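Local coordinates for TIR-like domain-containing protein (Prevotella corporis, PDB 7EBD) that is a bacterial STING protein, built as a dimer that holds C2E between its two subunits, at residues Lys38-Pro50 and Glu90-Leu104. Sequence-based numbering, arbitrary orientation.
Sequences KTYTSGKLYIKMP and EEGDTLEVYDMPTIL. With C2E (9,9'-[(2R,3R,3aS,5S,7aR,9R,10R,10aS,12S,14aR)-3,5,10,12-tetrahydroxy-5,12-dioxidooctahydro-2H,7H-difuro[3,2-d:3',2'-j][1,3,7,9,2,8]tetraoxadiphosphacyclododecine-2,9-diyl]bis(2-amino-1,9-dihydro-6H-purin-6-one)), chain E.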
# COMPACT_ATOMS: atom_id res chain seq x y z
N LYS A 38 7.25 -19.78 -19.91
CA LYS A 38 8.38 -20.35 -19.19
C LYS A 38 7.97 -20.80 -17.79
O LYS A 38 7.03 -20.26 -17.19
CB LYS A 38 9.52 -19.35 -19.08
CG LYS A 38 10.70 -19.65 -19.98
CD LYS A 38 12.00 -19.13 -19.38
CE LYS A 38 12.54 -20.08 -18.32
NZ LYS A 38 13.83 -19.60 -17.76
N THR A 39 8.70 -21.77 -17.27
CA THR A 39 8.53 -22.28 -15.91
C THR A 39 9.85 -22.11 -15.18
O THR A 39 10.86 -22.70 -15.57
CB THR A 39 8.09 -23.74 -15.91
OG1 THR A 39 6.76 -23.85 -16.45
CG2 THR A 39 8.10 -24.30 -14.50
N TYR A 40 9.84 -21.30 -14.12
CA TYR A 40 11.05 -20.97 -13.39
C TYR A 40 11.18 -21.85 -12.15
O TYR A 40 10.20 -22.10 -11.44
CB TYR A 40 11.06 -19.50 -12.99
CG TYR A 40 11.11 -18.56 -14.16
CD1 TYR A 40 12.33 -18.16 -14.70
CD2 TYR A 40 9.95 -18.06 -14.74
CE1 TYR A 40 12.39 -17.30 -15.77
CE2 TYR A 40 10.00 -17.20 -15.82
CZ TYR A 40 11.23 -16.82 -16.33
OH TYR A 40 11.29 -15.97 -17.40
N THR A 41 12.41 -22.30 -11.89
CA THR A 41 12.71 -23.07 -10.69
C THR A 41 13.30 -22.21 -9.58
O THR A 41 13.32 -22.65 -8.42
CB THR A 41 13.70 -24.20 -11.02
OG1 THR A 41 14.85 -23.65 -11.67
CG2 THR A 41 13.05 -25.23 -11.92
N SER A 42 13.77 -21.01 -9.90
CA SER A 42 14.35 -20.11 -8.92
C SER A 42 13.86 -18.69 -9.17
O SER A 42 13.77 -18.25 -10.33
CB SER A 42 15.88 -20.15 -8.95
OG SER A 42 16.37 -19.75 -10.22
N GLY A 43 13.56 -17.98 -8.10
CA GLY A 43 13.08 -16.61 -8.21
C GLY A 43 13.64 -15.77 -7.09
O GLY A 43 13.93 -16.26 -5.99
N LYS A 44 13.80 -14.48 -7.38
CA LYS A 44 14.31 -13.53 -6.40
C LYS A 44 13.48 -12.26 -6.46
O LYS A 44 13.05 -11.85 -7.54
CB LYS A 44 15.79 -13.20 -6.66
CG LYS A 44 16.73 -14.39 -6.56
CD LYS A 44 16.90 -14.84 -5.12
CE LYS A 44 17.84 -16.04 -5.03
NZ LYS A 44 17.93 -16.58 -3.64
N LEU A 45 13.26 -11.65 -5.30
CA LEU A 45 12.59 -10.36 -5.19
C LEU A 45 13.59 -9.34 -4.68
O LEU A 45 14.17 -9.51 -3.60
CB LEU A 45 11.38 -10.44 -4.25
CG LEU A 45 10.74 -9.11 -3.86
CD1 LEU A 45 10.21 -8.38 -5.09
CD2 LEU A 45 9.64 -9.31 -2.83
N TYR A 46 13.80 -8.28 -5.46
CA TYR A 46 14.75 -7.23 -5.14
C TYR A 46 14.00 -5.95 -4.81
O TYR A 46 13.21 -5.46 -5.64
CB TYR A 46 15.73 -7.00 -6.29
CG TYR A 46 16.62 -8.19 -6.58
CD1 TYR A 46 17.69 -8.49 -5.75
CD2 TYR A 46 16.39 -9.01 -7.67
CE1 TYR A 46 18.51 -9.58 -6.00
CE2 TYR A 46 17.20 -10.10 -7.93
CZ TYR A 46 18.26 -10.38 -7.09
OH TYR A 46 19.07 -11.46 -7.35
N ILE A 47 14.23 -5.42 -3.62
CA ILE A 47 13.62 -4.18 -3.17
C ILE A 47 14.57 -3.04 -3.51
O ILE A 47 15.72 -3.01 -3.05
CB ILE A 47 13.33 -4.21 -1.66
CG1 ILE A 47 12.63 -5.52 -1.27
CG2 ILE A 47 12.49 -3.01 -1.25
CD1 ILE A 47 11.30 -5.74 -1.97
N LYS A 48 14.10 -2.10 -4.33
CA LYS A 48 14.92 -0.98 -4.79
C LYS A 48 14.49 0.27 -4.04
O LYS A 48 13.33 0.69 -4.13
CB LYS A 48 14.78 -0.79 -6.30
CG LYS A 48 15.48 0.44 -6.83
CD LYS A 48 16.98 0.33 -6.70
CE LYS A 48 17.68 1.57 -7.25
NZ LYS A 48 19.16 1.46 -7.14
N MSE A 49 15.43 0.87 -3.32
CA MSE A 49 15.17 2.13 -2.63
C MSE A 49 15.39 3.30 -3.58
O MSE A 49 16.25 3.23 -4.46
CB MSE A 49 16.08 2.28 -1.41
CG MSE A 49 15.96 1.15 -0.40
SE MSE A 49 14.18 1.06 0.37
CE MSE A 49 14.22 2.70 1.42
N PRO A 50 14.60 4.36 -3.43
CA PRO A 50 14.85 5.57 -4.22
C PRO A 50 16.18 6.19 -3.84
O PRO A 50 16.61 6.14 -2.68
CB PRO A 50 13.68 6.49 -3.85
CG PRO A 50 12.66 5.60 -3.22
CD PRO A 50 13.42 4.49 -2.57
N GLU A 90 13.88 -12.09 -16.90
CA GLU A 90 14.47 -13.42 -16.90
C GLU A 90 15.99 -13.29 -16.92
O GLU A 90 16.54 -12.54 -17.72
CB GLU A 90 13.99 -14.23 -18.11
CG GLU A 90 14.88 -15.40 -18.48
CD GLU A 90 14.49 -16.03 -19.80
OE1 GLU A 90 13.28 -16.23 -20.03
OE2 GLU A 90 15.39 -16.31 -20.62
N GLU A 91 16.65 -14.02 -16.02
CA GLU A 91 18.11 -14.09 -15.96
C GLU A 91 18.45 -15.58 -15.94
O GLU A 91 18.47 -16.21 -14.88
CB GLU A 91 18.67 -13.36 -14.75
CG GLU A 91 20.19 -13.37 -14.66
CD GLU A 91 20.82 -12.12 -15.23
OE1 GLU A 91 20.10 -11.34 -15.89
OE2 GLU A 91 22.03 -11.91 -15.01
N GLY A 92 18.69 -16.14 -17.12
CA GLY A 92 18.91 -17.57 -17.23
C GLY A 92 17.65 -18.31 -16.83
O GLY A 92 16.59 -18.14 -17.43
N ASP A 93 17.76 -19.13 -15.79
CA ASP A 93 16.63 -19.87 -15.26
C ASP A 93 15.99 -19.18 -14.07
O ASP A 93 15.10 -19.75 -13.43
CB ASP A 93 17.07 -21.29 -14.86
CG ASP A 93 17.52 -22.11 -16.06
OD1 ASP A 93 16.80 -22.13 -17.07
OD2 ASP A 93 18.59 -22.74 -15.97
N THR A 94 16.43 -17.96 -13.75
CA THR A 94 15.95 -17.24 -12.58
C THR A 94 14.95 -16.16 -13.00
O THR A 94 15.15 -15.46 -14.00
CB THR A 94 17.11 -16.60 -11.82
OG1 THR A 94 18.05 -17.62 -11.47
CG2 THR A 94 16.62 -15.92 -10.55
N LEU A 95 13.87 -16.04 -12.24
CA LEU A 95 12.91 -14.96 -12.40
C LEU A 95 13.27 -13.86 -11.41
O LEU A 95 13.16 -14.06 -10.19
CB LEU A 95 11.48 -15.44 -12.19
CG LEU A 95 10.42 -14.35 -12.24
CD1 LEU A 95 10.25 -13.81 -13.66
CD2 LEU A 95 9.10 -14.85 -11.69
N GLU A 96 13.71 -12.71 -11.92
CA GLU A 96 14.10 -11.58 -11.07
C GLU A 96 12.97 -10.56 -11.06
O GLU A 96 12.70 -9.92 -12.08
CB GLU A 96 15.40 -10.96 -11.57
CG GLU A 96 16.58 -11.92 -11.63
CD GLU A 96 17.89 -11.22 -11.93
OE1 GLU A 96 18.95 -11.80 -11.64
OE2 GLU A 96 17.85 -10.09 -12.45
N VAL A 97 12.30 -10.43 -9.92
CA VAL A 97 11.24 -9.47 -9.71
C VAL A 97 11.83 -8.27 -8.99
O VAL A 97 12.65 -8.43 -8.08
CB VAL A 97 10.08 -10.09 -8.90
CG1 VAL A 97 8.95 -9.09 -8.72
CG2 VAL A 97 9.59 -11.35 -9.58
N TYR A 98 11.42 -7.07 -9.39
CA TYR A 98 11.91 -5.85 -8.76
C TYR A 98 10.73 -5.02 -8.25
O TYR A 98 9.64 -5.05 -8.82
CB TYR A 98 12.76 -5.01 -9.72
CG TYR A 98 14.08 -5.64 -10.10
CD1 TYR A 98 14.15 -6.64 -11.07
CD2 TYR A 98 15.26 -5.24 -9.50
CE1 TYR A 98 15.35 -7.21 -11.42
CE2 TYR A 98 16.47 -5.81 -9.84
CZ TYR A 98 16.51 -6.79 -10.80
OH TYR A 98 17.72 -7.36 -11.14
N ASP A 99 10.96 -4.29 -7.16
CA ASP A 99 9.94 -3.38 -6.68
C ASP A 99 10.57 -2.21 -5.93
O ASP A 99 11.47 -2.41 -5.10
CB ASP A 99 8.93 -4.09 -5.77
CG ASP A 99 7.76 -3.19 -5.40
OD1 ASP A 99 6.92 -2.94 -6.29
OD2 ASP A 99 7.68 -2.75 -4.24
N MSE A 100 10.10 -1.01 -6.23
CA MSE A 100 10.41 0.17 -5.45
C MSE A 100 9.18 0.53 -4.62
O MSE A 100 8.11 0.78 -5.19
CB MSE A 100 10.83 1.34 -6.35
CG MSE A 100 11.15 2.62 -5.59
SE MSE A 100 11.65 4.09 -6.77
CE MSE A 100 13.25 3.32 -7.59
N PRO A 101 9.32 0.53 -3.30
CA PRO A 101 8.14 0.69 -2.43
C PRO A 101 7.47 2.04 -2.57
O PRO A 101 7.96 3.05 -2.04
CB PRO A 101 8.71 0.49 -1.02
CG PRO A 101 10.05 -0.17 -1.22
CD PRO A 101 10.56 0.36 -2.52
N THR A 102 6.33 2.08 -3.27
CA THR A 102 5.58 3.32 -3.41
C THR A 102 5.01 3.81 -2.09
O THR A 102 4.73 5.01 -1.95
CB THR A 102 4.46 3.14 -4.43
OG1 THR A 102 3.69 1.98 -4.09
CG2 THR A 102 5.03 2.95 -5.83
N ILE A 103 4.85 2.92 -1.11
CA ILE A 103 4.35 3.29 0.21
C ILE A 103 5.22 4.35 0.87
O ILE A 103 4.76 5.08 1.76
CB ILE A 103 4.24 2.04 1.10
CG1 ILE A 103 3.41 2.33 2.35
CG2 ILE A 103 5.62 1.51 1.47
CD1 ILE A 103 3.24 1.14 3.27
N LEU A 104 6.48 4.47 0.45
CA LEU A 104 7.37 5.48 1.02
C LEU A 104 6.93 6.89 0.68
O LEU A 104 7.42 7.84 1.31
CB LEU A 104 8.80 5.25 0.53
CG LEU A 104 9.51 3.96 0.96
CD1 LEU A 104 10.78 3.76 0.15
CD2 LEU A 104 9.81 3.99 2.45
P1 C2E E . -1.32 -2.07 1.36
O2P C2E E . -2.32 -3.07 0.81
O1P C2E E . -1.04 -2.55 2.76
O5' C2E E . 0.14 -2.12 0.63
C5' C2E E . 1.21 -1.52 1.28
C4' C2E E . 2.36 -1.28 0.26
O4' C2E E . 2.78 -2.42 -0.20
C3' C2E E . 1.84 -0.50 -0.96
O3' C2E E . 1.98 0.83 -0.75
C2' C2E E . 2.78 -0.99 -2.08
O2' C2E E . 4.07 -0.24 -2.04
C1' C2E E . 3.01 -2.24 -1.80
N9 C2E E . 2.11 -3.09 -2.53
C8 C2E E . 0.95 -3.54 -2.04
N7 C2E E . 0.42 -4.29 -3.03
C5 C2E E . 1.26 -4.27 -4.08
C6 C2E E . 1.20 -4.93 -5.46
O6 C2E E . 0.27 -5.60 -5.77
N1 C2E E . 2.26 -4.73 -6.39
C2 C2E E . 3.39 -3.92 -6.04
N2 C2E E . 4.48 -3.72 -6.98
N3 C2E E . 3.45 -3.29 -4.72
C4 C2E E . 2.34 -3.51 -3.76
P11 C2E E . 1.06 1.75 -1.79
O21 C2E E . 1.39 1.64 -3.25
O11 C2E E . 1.35 3.19 -1.42
O5A C2E E . -0.52 1.47 -1.38
C5A C2E E . -0.83 2.07 -0.15
C4A C2E E . -2.20 1.69 0.25
O4A C2E E . -3.08 2.14 -0.60
C3A C2E E . -2.37 0.02 0.25
O3A C2E E . -1.93 -0.55 1.57
C2A C2E E . -3.57 -0.19 0.09
O2A C2E E . -4.32 -0.07 1.38
C1A C2E E . -4.03 1.00 -0.90
N91 C2E E . -3.92 0.62 -2.15
C81 C2E E . -2.92 0.81 -3.04
N71 C2E E . -3.30 0.22 -4.19
C51 C2E E . -4.50 -0.32 -3.99
C61 C2E E . -5.42 -1.10 -4.93
O61 C2E E . -5.08 -1.32 -6.04
N11 C2E E . -6.68 -1.57 -4.46
C21 C2E E . -7.09 -1.30 -3.11
N21 C2E E . -8.38 -1.78 -2.63
N31 C2E E . -6.21 -0.55 -2.22
C41 C2E E . -4.89 -0.07 -2.72
O HOH W 1 19.25 -13.26 -9.63
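Strands 42-47 and 94-99 run parallel, 15° apart, G43 beside L95 and I47 beside D99, joined by alternating backbone bonds from S42 O onward; the last, K48 N to D99 O, is 2.8 Å and nearly straight. Y40 lies across the start of 94-99. L95 CB sits over one face of its ring, a CH-pi contact 3.8 Å from the centroid, and K38 CE over the rim of the opposite face. K38 bends at chi3 (80°), bringing NZ to 3.1 Å from G92 O and into a long salt bridge with D93 OD1. S42 OG and T94 OG1 share a hydrogen bond of 3.0 Å.

Y46 and Y98 point the same way from one face of the sheet. Both have CG anti to the carbonyl carbon, laying the rings nearly parallel, planes 29° apart, but offset so that little of one lies over the other; Y46 CD2 rides over the rim of the Y98 face. E96 OE2 takes Y98 OH from above the carboxylate plane, and a water lies between OE1 and Y46 OH, very close to OE1. On the other face L45 CD1 meets V97 CG1, and D99 OD1 accepts C2E N2 at 2.7 Å, its OD2 held by Y14. At the strand end I47 CG2 packs on P101 CG, and beyond it P50 CD and M49 CE close on L104 CD1.

The pair forms the middle of the prokaryotic STING domain's mixed sheet, 155-157 beside 42-47 and 84-91 joined to 94-99 as a hairpin by the type II' turn E91-T94. Helix 6-28 covers I47, D99 and P101, helix 124-146 receives M49, P50 and L104, and I103, lining the C2E pocket with D99 and T102, meets I103 of the second subunit.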